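Local coordinates for protein DNA ligase (Enterobacteria phage T7, PDB 1A0I) that joins breaks in DNA, using ATP to form a phosphodiester bond between a 5'-phosphate and a neighbouring 3'-hydroxyl end, at residues V43-S49 and W72-L76; I247-W253 and V264-L270; N77-C81 and P178-Y183. One frame throughout, in Å; residues are numbered along the deposited sequence.

Contact 1 (V43-S49 and W72-L76)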
ATOM      1  N   VAL A  43      -6.175   8.878 -20.698  1.00 15.66           N
ATOM      2  CA  VAL A  43      -7.186   9.754 -21.259  1.00  5.84           C
ATOM      3  C   VAL A  43      -6.479  10.432 -22.401  1.00 15.33           C
ATOM      4  O   VAL A  43      -5.477  11.099 -22.138  1.00 15.41           O
ATOM      5  CB  VAL A  43      -7.611  10.780 -20.234  1.00  7.00           C
ATOM      6  CG1 VAL A  43      -8.525  11.792 -20.908  1.00 14.47           C
ATOM      7  CG2 VAL A  43      -8.275  10.081 -19.047  1.00  9.88           C
ATOM      8  N   ASP A  44      -6.927  10.240 -23.637  1.00 22.41           N
ATOM      9  CA  ASP A  44      -6.262  10.829 -24.788  1.00 13.44           C
ATOM     10  C   ASP A  44      -6.934  12.131 -25.194  1.00  8.71           C
ATOM     11  O   ASP A  44      -7.961  12.542 -24.645  1.00 12.23           O
ATOM     12  CB  ASP A  44      -6.275   9.843 -25.979  1.00 11.33           C
ATOM     13  CG  ASP A  44      -7.651   9.347 -26.406  1.00 19.26           C
ATOM     14  OD1 ASP A  44      -8.638  10.080 -26.361  1.00 22.50           O
ATOM     15  OD2 ASP A  44      -7.753   8.198 -26.791  1.00 17.68           O
ATOM     16  N   ASN A  45      -6.388  12.763 -26.220  1.00 12.69           N
ATOM     17  CA  ASN A  45      -6.895  14.028 -26.710  1.00 15.70           C
ATOM     18  C   ASN A  45      -8.144  13.849 -27.558  1.00 14.81           C
ATOM     19  O   ASN A  45      -8.771  14.834 -27.959  1.00 26.59           O
ATOM     20  CB  ASN A  45      -5.804  14.744 -27.517  1.00 16.18           C
ATOM     21  CG  ASN A  45      -5.222  13.931 -28.660  1.00 22.24           C
ATOM     22  OD1 ASN A  45      -5.729  12.874 -29.052  1.00 23.50           O
ATOM     23  ND2 ASN A  45      -4.105  14.373 -29.222  1.00 29.62           N
ATOM     24  N   THR A  46      -8.555  12.598 -27.784  1.00 24.69           N
ATOM     25  CA  THR A  46      -9.774  12.223 -28.496  1.00 22.01           C
ATOM     26  C   THR A  46     -10.914  12.183 -27.450  1.00 19.74           C
ATOM     27  O   THR A  46     -12.075  12.003 -27.807  1.00 22.54           O
ATOM     28  CB  THR A  46      -9.491  10.825 -29.183  1.00 24.25           C
ATOM     29  OG1 THR A  46      -8.385  11.001 -30.072  1.00 30.86           O
ATOM     30  CG2 THR A  46     -10.614  10.305 -30.030  1.00 41.74           C
ATOM     31  N   ALA A  47     -10.585  12.399 -26.158  1.00 13.15           N
ATOM     32  CA  ALA A  47     -11.459  12.443 -24.985  1.00  9.32           C
ATOM     33  C   ALA A  47     -12.043  11.084 -24.631  1.00 12.73           C
ATOM     34  O   ALA A  47     -13.190  10.911 -24.190  1.00 14.14           O
ATOM     35  CB  ALA A  47     -12.640  13.421 -25.153  1.00  2.00           C
ATOM     36  N   ASN A  48     -11.156  10.113 -24.811  1.00 17.48           N
ATOM     37  CA  ASN A  48     -11.391   8.713 -24.478  1.00 18.85           C
ATOM     38  C   ASN A  48     -10.624   8.306 -23.251  1.00  8.23           C
ATOM     39  O   ASN A  48      -9.484   8.752 -23.115  1.00 14.65           O
ATOM     40  CB  ASN A  48     -10.915   7.770 -25.556  1.00 25.66           C
ATOM     41  CG  ASN A  48     -11.927   7.555 -26.639  1.00 24.34           C
ATOM     42  OD1 ASN A  48     -12.790   6.686 -26.551  1.00 40.12           O
ATOM     43  ND2 ASN A  48     -11.862   8.371 -27.660  1.00 23.91           N
ATOM     44  N   SER A  49     -11.160   7.493 -22.353  1.00 14.73           N
ATOM     45  CA  SER A  49     -10.358   6.981 -21.265  1.00 17.73           C
ATOM     46  C   SER A  49     -10.258   5.467 -21.333  1.00 19.43           C
ATOM     47  O   SER A  49     -11.088   4.787 -21.953  1.00 16.19           O
ATOM     48  CB  SER A  49     -10.933   7.384 -19.901  1.00 11.04           C
ATOM     49  OG  SER A  49     -12.047   6.625 -19.464  1.00 21.28           O
ATOM     50  N   TRP A  72     -14.336  14.556 -20.455  1.00 14.53           N
ATOM     51  CA  TRP A  72     -12.893  14.520 -20.577  1.00 11.91           C
ATOM     52  C   TRP A  72     -12.456  15.625 -21.498  1.00  5.16           C
ATOM     53  O   TRP A  72     -11.416  16.217 -21.230  1.00 19.51           O
ATOM     54  CB  TRP A  72     -12.387  13.173 -21.128  1.00 11.24           C
ATOM     55  CG  TRP A  72     -12.353  12.058 -20.072  1.00  7.72           C
ATOM     56  CD1 TRP A  72     -13.074  10.912 -20.263  1.00  6.26           C
ATOM     57  CD2 TRP A  72     -11.666  12.041 -18.873  1.00 19.31           C
ATOM     58  NE1 TRP A  72     -12.841  10.177 -19.200  1.00 22.88           N
ATOM     59  CE2 TRP A  72     -12.014  10.786 -18.343  1.00 15.37           C
ATOM     60  CE3 TRP A  72     -10.815  12.882 -18.156  1.00  3.54           C
ATOM     61  CZ2 TRP A  72     -11.525  10.365 -17.096  1.00 18.79           C
ATOM     62  CZ3 TRP A  72     -10.327  12.463 -16.917  1.00 12.34           C
ATOM     63  CH2 TRP A  72     -10.678  11.222 -16.379  1.00  9.04           C
ATOM     64  N   LYS A  73     -13.256  15.961 -22.518  1.00 14.89           N
ATOM     65  CA  LYS A  73     -12.967  17.035 -23.462  1.00  9.67           C
ATOM     66  C   LYS A  73     -12.949  18.359 -22.726  1.00 10.71           C
ATOM     67  O   LYS A  73     -12.016  19.156 -22.875  1.00  7.70           O
ATOM     68  CB  LYS A  73     -14.033  17.136 -24.581  1.00 12.90           C
ATOM     69  CG  LYS A  73     -13.669  18.136 -25.679  1.00 10.16           C
ATOM     70  CD  LYS A  73     -12.418  17.655 -26.442  1.00  5.87           C
ATOM     71  CE  LYS A  73     -12.014  18.610 -27.557  1.00  6.21           C
ATOM     72  NZ  LYS A  73     -10.768  18.242 -28.207  1.00 16.39           N
ATOM     73  N   ARG A  74     -13.989  18.567 -21.915  1.00 10.17           N
ATOM     74  CA  ARG A  74     -14.124  19.780 -21.132  1.00  7.02           C
ATOM     75  C   ARG A  74     -13.002  19.889 -20.127  1.00 10.55           C
ATOM     76  O   ARG A  74     -12.463  20.987 -20.059  1.00 19.46           O
ATOM     77  CB  ARG A  74     -15.485  19.817 -20.415  1.00  5.79           C
ATOM     78  CG  ARG A  74     -16.591  19.664 -21.461  1.00 13.54           C
ATOM     79  CD  ARG A  74     -17.962  19.655 -20.847  1.00 10.53           C
ATOM     80  NE  ARG A  74     -18.359  21.026 -20.640  1.00 28.81           N
ATOM     81  CZ  ARG A  74     -19.143  21.669 -21.497  1.00 39.82           C
ATOM     82  NH1 ARG A  74     -19.609  21.040 -22.573  1.00 44.41           N
ATOM     83  NH2 ARG A  74     -19.465  22.931 -21.249  1.00 43.42           N
ATOM     84  N   LEU A  75     -12.595  18.794 -19.456  1.00 17.12           N
ATOM     85  CA  LEU A  75     -11.473  18.767 -18.516  1.00 17.79           C
ATOM     86  C   LEU A  75     -10.143  19.079 -19.200  1.00 19.85           C
ATOM     87  O   LEU A  75      -9.289  19.766 -18.628  1.00 24.91           O
ATOM     88  CB  LEU A  75     -11.373  17.380 -17.825  1.00 14.61           C
ATOM     89  CG  LEU A  75     -10.417  17.172 -16.623  1.00  4.71           C
ATOM     90  CD1 LEU A  75     -10.878  15.992 -15.779  1.00  2.00           C
ATOM     91  CD2 LEU A  75      -9.008  16.967 -17.115  1.00  2.38           C
ATOM     92  N   LEU A  76      -9.890  18.551 -20.397  1.00 16.39           N
ATOM     93  CA  LEU A  76      -8.680  18.891 -21.128  1.00 14.59           C
ATOM     94  C   LEU A  76      -8.659  20.367 -21.549  1.00 16.90           C
ATOM     95  O   LEU A  76      -7.620  21.043 -21.520  1.00 13.17           O
ATOM     96  CB  LEU A  76      -8.599  17.974 -22.336  1.00 13.75           C
ATOM     97  CG  LEU A  76      -7.828  16.650 -22.260  1.00 19.39           C
ATOM     98  CD1 LEU A  76      -7.913  16.051 -20.893  1.00 21.09           C
ATOM     99  CD2 LEU A  76      -8.435  15.663 -23.254  1.00 12.82           C
TER
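A tight beta-hairpin of the ATP-dependent ligase domain lays V43, A47 and S49 against W72, K73 and L76 of the helix 70-77. W72 is the largest single contributor, V43 and S49 meeting its indole and A47 its CB. V43, whose side chain crosses the indole at about a right angle, sets CG2 over the six-membered ring, 3.6 Å from its centroid and only 3° off the normal: a CH-pi contact. With V43 CG1 anti to the backbone N (chi1 172°), that second branch falls beside it, 3.7 Å from W72 CE3, so both methyls of the branched residue lie against the ring. V43 CG1 also comes within 4.3 Å of L76 CD1. S49 approaches the pyrrole end obliquely, its CB 3.5 Å from W72 NE1.

Nearer the hairpin tip the small A47 lets backbone meet backbone closely: its CB sits 3.7 Å from K73 N. L76 reaches the start of the turn, its CD2 3.4 Å from D44 O, while K73, bent at chi2, runs beside the turn, its NZ 4.0 Å from N45 O. No hydrogen bond links the segments; shape and apolar surface hold them.

The turn is braced from within. D44 N bonds to N48 O and A47 N to D44 O, while D44 OD1 accepts from N48 N at 3.0 Å, met from above the carboxylate plane. The short acid thus ties the turn's start to N48, just after it. L180 of the helix 166-183 and the ring of F184 pack on W72, and F87 touches both V43 and L76. A type I turn from D44 to A47, with A47 in the left-handed conformation (phi 69°), is the signature of a hairpin closed by a G1 beta bulge, here seated on a helix.

Contact 2 (I247-W253 and V264-L270); sequences IIQGLVW and VIGFEVL
F267 and L251 point the same way and lie side by side, so that L251 CD1 meets the phenyl ring at its edge, in the ring plane, 3.5 Å from F267 CE1. I248 comes to the same ring obliquely, with its CD1 3.6 Å from F267 CD1. Flexible aliphatic ends suit these places because they can fill in around a rigid ring. The ring is also met by F290, F344 and Y321, aromatic neighbours from other parts of the domain.

At the far end V264 sets its CB over one face of the W253 six-membered ring, 4.2 Å from the centroid, and turns CG2 toward L251 CG. V252, on the face opposite F267, crosses I265 at about a right angle, with V252 CG2 3.9 Å from I265 CG1.

The strands 242-252 and 266-270 are antiparallel neighbours in the five-stranded sheet of the C-terminal domain, which belongs to the OB-fold clan. Two bulges occur between these strands. The register slips by one between I248 and L251, where Q249 N bonds to E268 O and E268 N to G250 O at 3.0 Å; the latter donor stands above the carbonyl plane. G250 fits this slip: it adopts a phi of 154°, at which a side chain would be jammed against the carbonyl O of Q249, and having no CB it lets E268 CB rest against its CA. Further on, I265 and G266 both face V252 in a classic bulge: V252 N bonds to G266 O at 2.9 Å, and I265 N returns a bond to V252 O.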
ATOM      1  N   ILE A 247      10.431 -21.084  16.558  1.00 15.83           N
ATOM      2  CA  ILE A 247       9.352 -21.481  17.466  1.00 25.66           C
ATOM      3  C   ILE A 247       9.125 -20.248  18.274  1.00 21.30           C
ATOM      4  O   ILE A 247      10.120 -19.551  18.530  1.00 26.38           O
ATOM      5  CB  ILE A 247       9.651 -22.662  18.519  1.00 35.72           C
ATOM      6  CG1 ILE A 247      10.504 -22.265  19.703  1.00 26.37           C
ATOM      7  CG2 ILE A 247      10.360 -23.765  17.765  1.00 31.63           C
ATOM      8  CD1 ILE A 247      10.181 -23.027  21.006  1.00 48.06           C
ATOM      9  N   ILE A 248       7.927 -19.883  18.710  1.00 21.34           N
ATOM     10  CA  ILE A 248       7.818 -18.726  19.562  1.00 31.70           C
ATOM     11  C   ILE A 248       8.188 -19.315  20.914  1.00 33.09           C
ATOM     12  O   ILE A 248       8.049 -20.517  21.169  1.00 39.97           O
ATOM     13  CB  ILE A 248       6.355 -18.010  19.623  1.00 24.04           C
ATOM     14  CG1 ILE A 248       5.569 -18.428  20.831  1.00 18.90           C
ATOM     15  CG2 ILE A 248       5.514 -18.330  18.391  1.00 26.83           C
ATOM     16  CD1 ILE A 248       5.648 -17.391  21.952  1.00 18.41           C
ATOM     17  N   GLN A 249       8.726 -18.490  21.791  1.00 31.74           N
ATOM     18  CA  GLN A 249       9.128 -18.967  23.099  1.00 35.43           C
ATOM     19  C   GLN A 249       9.348 -17.776  24.005  1.00 37.71           C
ATOM     20  O   GLN A 249      10.347 -17.552  24.685  1.00 40.69           O
ATOM     21  CB  GLN A 249      10.389 -19.795  22.943  1.00 48.62           C
ATOM     22  CG  GLN A 249      11.633 -19.179  22.311  1.00 53.39           C
ATOM     23  CD  GLN A 249      12.791 -20.135  22.495  1.00 55.45           C
ATOM     24  OE1 GLN A 249      13.595 -20.012  23.413  1.00 61.49           O
ATOM     25  NE2 GLN A 249      12.874 -21.164  21.666  1.00 35.69           N
ATOM     26  N   GLY A 250       8.328 -16.957  24.006  1.00 35.14           N
ATOM     27  CA  GLY A 250       8.379 -15.733  24.759  1.00 24.63           C
ATOM     28  C   GLY A 250       7.429 -14.781  24.091  1.00 23.86           C
ATOM     29  O   GLY A 250       7.011 -14.938  22.946  1.00 27.10           O
ATOM     30  N   LEU A 251       7.214 -13.667  24.743  1.00 24.83           N
ATOM     31  CA  LEU A 251       6.203 -12.678  24.461  1.00 29.18           C
ATOM     32  C   LEU A 251       6.967 -11.398  24.617  1.00 22.76           C
ATOM     33  O   LEU A 251       7.703 -11.246  25.599  1.00 25.00           O
ATOM     34  CB  LEU A 251       5.114 -12.767  25.512  1.00 23.02           C
ATOM     35  CG  LEU A 251       3.676 -13.072  25.221  1.00 22.69           C
ATOM     36  CD1 LEU A 251       3.525 -14.246  24.288  1.00 17.22           C
ATOM     37  CD2 LEU A 251       3.018 -13.341  26.557  1.00  9.65           C
ATOM     38  N   VAL A 252       6.928 -10.502  23.660  1.00 21.43           N
ATOM     39  CA  VAL A 252       7.562  -9.232  23.946  1.00 26.33           C
ATOM     40  C   VAL A 252       6.335  -8.367  24.152  1.00 24.81           C
ATOM     41  O   VAL A 252       5.325  -8.502  23.441  1.00 31.51           O
ATOM     42  CB  VAL A 252       8.553  -8.803  22.749  1.00 14.45           C
ATOM     43  CG1 VAL A 252       8.040  -9.191  21.426  1.00 20.07           C
ATOM     44  CG2 VAL A 252       8.720  -7.303  22.701  1.00 10.11           C
ATOM     45  N   TRP A 253       6.427  -7.509  25.178  1.00 17.57           N
ATOM     46  CA  TRP A 253       5.255  -6.799  25.639  1.00 17.83           C
ATOM     47  C   TRP A 253       4.884  -5.458  25.107  1.00 27.70           C
ATOM     48  O   TRP A 253       3.834  -5.400  24.477  1.00 42.55           O
ATOM     49  CB  TRP A 253       5.264  -6.689  27.184  1.00 27.46           C
ATOM     50  CG  TRP A 253       4.614  -7.946  27.793  1.00 38.17           C
ATOM     51  CD1 TRP A 253       5.371  -9.030  28.197  1.00 36.48           C
ATOM     52  CD2 TRP A 253       3.267  -8.189  27.968  1.00 39.05           C
ATOM     53  NE1 TRP A 253       4.513  -9.938  28.616  1.00 44.60           N
ATOM     54  CE2 TRP A 253       3.252  -9.487  28.505  1.00 42.46           C
ATOM     55  CE3 TRP A 253       2.062  -7.529  27.771  1.00 27.54           C
ATOM     56  CZ2 TRP A 253       2.038 -10.115  28.830  1.00 34.36           C
ATOM     57  CZ3 TRP A 253       0.855  -8.151  28.099  1.00 29.41           C
ATOM     58  CH2 TRP A 253       0.837  -9.435  28.617  1.00 22.99           C
ATOM     59  N   VAL A 264       1.195  -6.858  24.831  1.00 14.46           N
ATOM     60  CA  VAL A 264       1.872  -7.661  23.804  1.00 14.47           C
ATOM     61  C   VAL A 264       1.765  -7.373  22.324  1.00 21.02           C
ATOM     62  O   VAL A 264       0.819  -7.661  21.585  1.00 25.60           O
ATOM     63  CB  VAL A 264       1.537  -9.216  24.116  1.00  8.35           C
ATOM     64  CG1 VAL A 264       0.068  -9.470  24.143  1.00 27.80           C
ATOM     65  CG2 VAL A 264       2.119 -10.139  23.068  1.00 20.68           C
ATOM     66  N   ILE A 265       2.974  -6.944  21.955  1.00 27.34           N
ATOM     67  CA  ILE A 265       3.280  -6.485  20.613  1.00 24.46           C
ATOM     68  C   ILE A 265       3.922  -7.546  19.722  1.00 30.85           C
ATOM     69  O   ILE A 265       4.253  -7.220  18.584  1.00 32.19           O
ATOM     70  CB  ILE A 265       4.222  -5.244  20.683  1.00 13.79           C
ATOM     71  CG1 ILE A 265       5.599  -5.560  21.232  1.00 10.54           C
ATOM     72  CG2 ILE A 265       3.560  -4.229  21.590  1.00  7.29           C
ATOM     73  CD1 ILE A 265       6.578  -4.387  21.132  1.00  2.00           C
ATOM     74  N   GLY A 266       4.189  -8.765  20.187  1.00 36.19           N
ATOM     75  CA  GLY A 266       4.871  -9.786  19.413  1.00 28.15           C
ATOM     76  C   GLY A 266       5.449 -10.929  20.265  1.00 38.13           C
ATOM     77  O   GLY A 266       5.184 -11.104  21.467  1.00 29.70           O
ATOM     78  N   PHE A 267       6.337 -11.689  19.619  1.00 33.90           N
ATOM     79  CA  PHE A 267       6.974 -12.850  20.224  1.00 29.34           C
ATOM     80  C   PHE A 267       8.499 -12.904  20.217  1.00 31.72           C
ATOM     81  O   PHE A 267       9.212 -12.265  19.439  1.00 33.04           O
ATOM     82  CB  PHE A 267       6.466 -14.104  19.548  1.00 21.84           C
ATOM     83  CG  PHE A 267       4.964 -14.205  19.607  1.00 20.66           C
ATOM     84  CD1 PHE A 267       4.324 -14.276  20.838  1.00 17.57           C
ATOM     85  CD2 PHE A 267       4.232 -14.205  18.429  1.00 23.25           C
ATOM     86  CE1 PHE A 267       2.936 -14.357  20.890  1.00 15.55           C
ATOM     87  CE2 PHE A 267       2.849 -14.279  18.487  1.00 17.98           C
ATOM     88  CZ  PHE A 267       2.204 -14.363  19.715  1.00  6.51           C
ATOM     89  N   GLU A 268       9.028 -13.688  21.137  1.00 31.50           N
ATOM     90  CA  GLU A 268      10.446 -13.984  21.184  1.00 37.45           C
ATOM     91  C   GLU A 268      10.483 -15.152  20.221  1.00 34.98           C
ATOM     92  O   GLU A 268       9.750 -16.136  20.442  1.00 33.93           O
ATOM     93  CB  GLU A 268      10.851 -14.435  22.583  1.00 47.29           C
ATOM     94  CG  GLU A 268      11.873 -13.634  23.384  1.00 60.79           C
ATOM     95  CD  GLU A 268      13.322 -13.815  22.924  1.00 63.00           C
ATOM     96  OE1 GLU A 268      13.585 -13.632  21.737  1.00 69.59           O
ATOM     97  OE2 GLU A 268      14.188 -14.126  23.742  1.00 53.62           O
ATOM     98  N   VAL A 269      11.208 -15.059  19.104  1.00 29.59           N
ATOM     99  CA  VAL A 269      11.243 -16.173  18.178  1.00 38.23           C
ATOM    100  C   VAL A 269      12.674 -16.656  17.949  1.00 48.19           C
ATOM    101  O   VAL A 269      13.618 -15.947  17.559  1.00 41.08           O
ATOM    102  CB  VAL A 269      10.538 -15.750  16.836  1.00 34.92           C
ATOM    103  CG1 VAL A 269      10.561 -16.894  15.828  1.00 33.92           C
ATOM    104  CG2 VAL A 269       9.062 -15.440  17.101  1.00 35.67           C
ATOM    105  N   LEU A 270      12.813 -17.943  18.301  1.00 54.67           N
ATOM    106  CA  LEU A 270      14.081 -18.637  18.159  1.00 55.15           C
ATOM    107  C   LEU A 270      14.097 -19.074  16.709  1.00 51.58           C
ATOM    108  O   LEU A 270      13.238 -19.820  16.228  1.00 53.60           O
ATOM    109  CB  LEU A 270      14.175 -19.892  19.047  1.00 47.49           C
ATOM    110  CG  LEU A 270      15.490 -20.702  19.267  1.00 44.28           C
ATOM    111  CD1 LEU A 270      15.698 -21.738  18.164  1.00 53.06           C
ATOM    112  CD2 LEU A 270      16.661 -19.732  19.359  1.00 45.39           C
TER

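Contact 3 (N77-C81 and P178-Y183)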
ATOM      1  N   ASN A  77      -9.796  20.944 -21.939  1.00 22.11           N
ATOM      2  CA  ASN A  77      -9.830  22.328 -22.383  1.00 26.95           C
ATOM      3  C   ASN A  77      -9.561  23.274 -21.243  1.00 30.03           C
ATOM      4  O   ASN A  77      -8.766  24.188 -21.454  1.00 46.98           O
ATOM      5  CB  ASN A  77     -11.166  22.645 -23.032  1.00 25.86           C
ATOM      6  CG  ASN A  77     -11.180  22.082 -24.444  1.00 16.85           C
ATOM      7  OD1 ASN A  77     -10.201  21.538 -24.982  1.00 15.17           O
ATOM      8  ND2 ASN A  77     -12.304  22.099 -25.129  1.00  2.00           N
ATOM      9  N   ASP A  78     -10.081  23.006 -20.050  1.00 30.91           N
ATOM     10  CA  ASP A  78      -9.808  23.711 -18.795  1.00 24.92           C
ATOM     11  C   ASP A  78      -8.378  24.203 -18.626  1.00 26.92           C
ATOM     12  O   ASP A  78      -7.416  23.439 -18.806  1.00 31.02           O
ATOM     13  CB  ASP A  78     -10.101  22.800 -17.615  1.00  6.56           C
ATOM     14  CG  ASP A  78     -10.331  23.479 -16.288  1.00 17.30           C
ATOM     15  OD1 ASP A  78      -9.474  24.184 -15.795  1.00 20.22           O
ATOM     16  OD2 ASP A  78     -11.384  23.305 -15.715  1.00  7.66           O
ATOM     17  N   ASP A  79      -8.250  25.483 -18.306  1.00 30.89           N
ATOM     18  CA  ASP A  79      -6.994  26.185 -18.070  1.00 32.13           C
ATOM     19  C   ASP A  79      -6.053  25.456 -17.146  1.00 32.71           C
ATOM     20  O   ASP A  79      -4.861  25.307 -17.391  1.00 31.55           O
ATOM     21  CB  ASP A  79      -7.236  27.531 -17.446  1.00 41.28           C
ATOM     22  CG  ASP A  79      -7.695  28.529 -18.476  1.00 49.86           C
ATOM     23  OD1 ASP A  79      -6.879  28.854 -19.336  1.00 48.89           O
ATOM     24  OD2 ASP A  79      -8.856  28.948 -18.417  1.00 54.98           O
ATOM     25  N   ARG A  80      -6.687  24.958 -16.089  1.00 25.04           N
ATOM     26  CA  ARG A  80      -6.083  24.248 -14.996  1.00 14.75           C
ATOM     27  C   ARG A  80      -5.582  22.884 -15.410  1.00 19.74           C
ATOM     28  O   ARG A  80      -5.046  22.217 -14.521  1.00 22.75           O
ATOM     29  CB  ARG A  80      -7.099  24.063 -13.875  1.00  2.00           C
ATOM     30  CG  ARG A  80      -7.768  25.232 -13.199  1.00  2.43           C
ATOM     31  CD  ARG A  80      -8.880  24.715 -12.276  1.00  5.36           C
ATOM     32  NE  ARG A  80     -10.044  24.238 -13.003  1.00 15.34           N
ATOM     33  CZ  ARG A  80     -11.091  23.609 -12.444  1.00 27.79           C
ATOM     34  NH1 ARG A  80     -11.149  23.354 -11.133  1.00  6.71           N
ATOM     35  NH2 ARG A  80     -12.099  23.218 -13.213  1.00 26.08           N
ATOM     36  N   CYS A  81      -5.832  22.420 -16.650  1.00 18.04           N
ATOM     37  CA  CYS A  81      -5.300  21.153 -17.112  1.00 18.66           C
ATOM     38  C   CYS A  81      -4.104  21.516 -17.947  1.00 17.27           C
ATOM     39  O   CYS A  81      -4.132  22.305 -18.896  1.00 14.14           O
ATOM     40  CB  CYS A  81      -6.240  20.330 -18.016  1.00 20.53           C
ATOM     41  SG  CYS A  81      -5.410  18.884 -18.758  1.00 14.38           S
ATOM     42  N   PRO A 178      -8.853  18.667  -8.298  1.00 26.14           N
ATOM     43  CA  PRO A 178     -10.110  19.393  -8.397  1.00 21.45           C
ATOM     44  C   PRO A 178     -10.706  19.325  -9.794  1.00 20.15           C
ATOM     45  O   PRO A 178     -11.933  19.393  -9.901  1.00 20.36           O
ATOM     46  CB  PRO A 178      -9.801  20.817  -7.979  1.00 26.33           C
ATOM     47  CG  PRO A 178      -8.372  20.798  -7.485  1.00 19.42           C
ATOM     48  CD  PRO A 178      -7.748  19.612  -8.205  1.00 24.03           C
ATOM     49  N   LEU A 179      -9.935  19.243 -10.892  1.00  8.04           N
ATOM     50  CA  LEU A 179     -10.559  19.069 -12.198  1.00 10.14           C
ATOM     51  C   LEU A 179     -11.278  17.735 -12.212  1.00 11.57           C
ATOM     52  O   LEU A 179     -12.461  17.691 -12.548  1.00 21.55           O
ATOM     53  CB  LEU A 179      -9.551  19.074 -13.325  1.00 13.21           C
ATOM     54  CG  LEU A 179      -9.003  20.413 -13.768  1.00  8.39           C
ATOM     55  CD1 LEU A 179      -7.893  20.817 -12.837  1.00 19.43           C
ATOM     56  CD2 LEU A 179      -8.397  20.317 -15.146  1.00 15.80           C
ATOM     57  N   LEU A 180     -10.625  16.672 -11.738  1.00 17.98           N
ATOM     58  CA  LEU A 180     -11.251  15.356 -11.659  1.00 20.52           C
ATOM     59  C   LEU A 180     -12.488  15.326 -10.785  1.00 20.03           C
ATOM     60  O   LEU A 180     -13.502  14.781 -11.203  1.00 29.29           O
ATOM     61  CB  LEU A 180     -10.274  14.305 -11.127  1.00  3.48           C
ATOM     62  CG  LEU A 180      -9.183  13.894 -12.098  1.00  4.62           C
ATOM     63  CD1 LEU A 180      -8.075  13.172 -11.358  1.00  8.10           C
ATOM     64  CD2 LEU A 180      -9.793  13.048 -13.189  1.00  2.00           C
ATOM     65  N   GLN A 181     -12.450  15.938  -9.613  1.00 15.81           N
ATOM     66  CA  GLN A 181     -13.579  15.965  -8.698  1.00 15.64           C
ATOM     67  C   GLN A 181     -14.724  16.818  -9.223  1.00 24.93           C
ATOM     68  O   GLN A 181     -15.900  16.549  -8.945  1.00 26.93           O
ATOM     69  CB  GLN A 181     -13.152  16.528  -7.357  1.00 17.15           C
ATOM     70  CG  GLN A 181     -12.067  15.756  -6.659  1.00 24.14           C
ATOM     71  CD  GLN A 181     -11.256  16.604  -5.701  1.00 18.05           C
ATOM     72  OE1 GLN A 181     -11.062  17.806  -5.843  1.00 32.11           O
ATOM     73  NE2 GLN A 181     -10.697  15.986  -4.687  1.00 26.81           N
ATOM     74  N   GLU A 182     -14.359  17.889  -9.943  1.00 28.61           N
ATOM     75  CA  GLU A 182     -15.356  18.786 -10.503  1.00 22.42           C
ATOM     76  C   GLU A 182     -16.120  18.056 -11.622  1.00 29.50           C
ATOM     77  O   GLU A 182     -17.332  17.819 -11.540  1.00 29.13           O
ATOM     78  CB  GLU A 182     -14.655  20.025 -11.055  1.00 20.38           C
ATOM     79  CG  GLU A 182     -15.453  21.317 -10.886  1.00 31.40           C
ATOM     80  CD  GLU A 182     -15.128  22.392 -11.924  1.00 34.66           C
ATOM     81  OE1 GLU A 182     -14.166  23.118 -11.708  1.00 32.79           O
ATOM     82  OE2 GLU A 182     -15.803  22.527 -12.937  1.00 44.93           O
ATOM     83  N   TYR A 183     -15.401  17.605 -12.652  1.00 19.99           N
ATOM     84  CA  TYR A 183     -16.041  16.978 -13.786  1.00 15.48           C
ATOM     85  C   TYR A 183     -16.529  15.568 -13.561  1.00 25.76           C
ATOM     86  O   TYR A 183     -17.522  15.163 -14.173  1.00 43.63           O
ATOM     87  CB  TYR A 183     -15.098  16.976 -14.966  1.00  7.15           C
ATOM     88  CG  TYR A 183     -14.758  18.382 -15.409  1.00  8.92           C
ATOM     89  CD1 TYR A 183     -15.723  19.160 -16.036  1.00 11.21           C
ATOM     90  CD2 TYR A 183     -13.486  18.898 -15.187  1.00 14.57           C
ATOM     91  CE1 TYR A 183     -15.410  20.461 -16.444  1.00 19.72           C
ATOM     92  CE2 TYR A 183     -13.166  20.194 -15.593  1.00 18.26           C
ATOM     93  CZ  TYR A 183     -14.130  20.971 -16.227  1.00 25.42           C
ATOM     94  OH  TYR A 183     -13.806  22.219 -16.715  1.00 21.87           O
TER
HETATM   95  O   HOH W   1     -13.192  22.706  -9.145  1.00 10.83           O
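The guanidinium of R80 has L179 on one face, where L179 CG stands 3.9 Å above the plane over its centre, and D78 OD2 and a water at its edge. The ring of Y183 takes D78 OD2 at its own edge, the carboxylate being almost perpendicular to it, while E182 OE2 lies over one face near the rim. These groups tie an Asx turn, set in the type I turn from D78 to C81 just past the helix 70-77, to the end of the helix 166-183 in the ligase domain.

Both D78 oxygens accept twice. D78 OD1 takes R80 N on its anti lone pair and R80 NE on the syn side; D78 OD2 takes R80 NH2 at 2.6 Å and, on its anti lone pair, Y183 OH at 2.8 Å. Arginine suits this place because its side-on grip, with the chain bent at chi3 (-73°), still allows R80 NH2 a salt bridge with E182 OE1, 2.6 Å away, approached from above that carboxylate's plane. Beneath the polar layer, L179 CD2 packs 3.6 Å from C81 CB. The water accepts from R80 NH1 at 2.9 Å and donates to E182 OE1 at 2.8 Å.

Overall arrangement
Contacts 1 and 3 are neighbours in the ligase domain, their centres about 11 Å apart. The helix 70-77 and the turn that follows it link the two: the helix packs on the hairpin in contact 1, and the turn reaches the helix 166-183 in contact 3. They meet where L75 O lies 3.2 Å from C81 CB. Contact 1 is largely buried and apolar, without a bond across it, whereas contact 3, more exposed, is a network of charges over a leucine. Contact 2 stands apart in the C-terminal domain, its centre about 55 Å from that of contact 1; partly buried, with I248, F267 and V269 on one buried face, it relies chiefly on strand-to-strand backbone bonds.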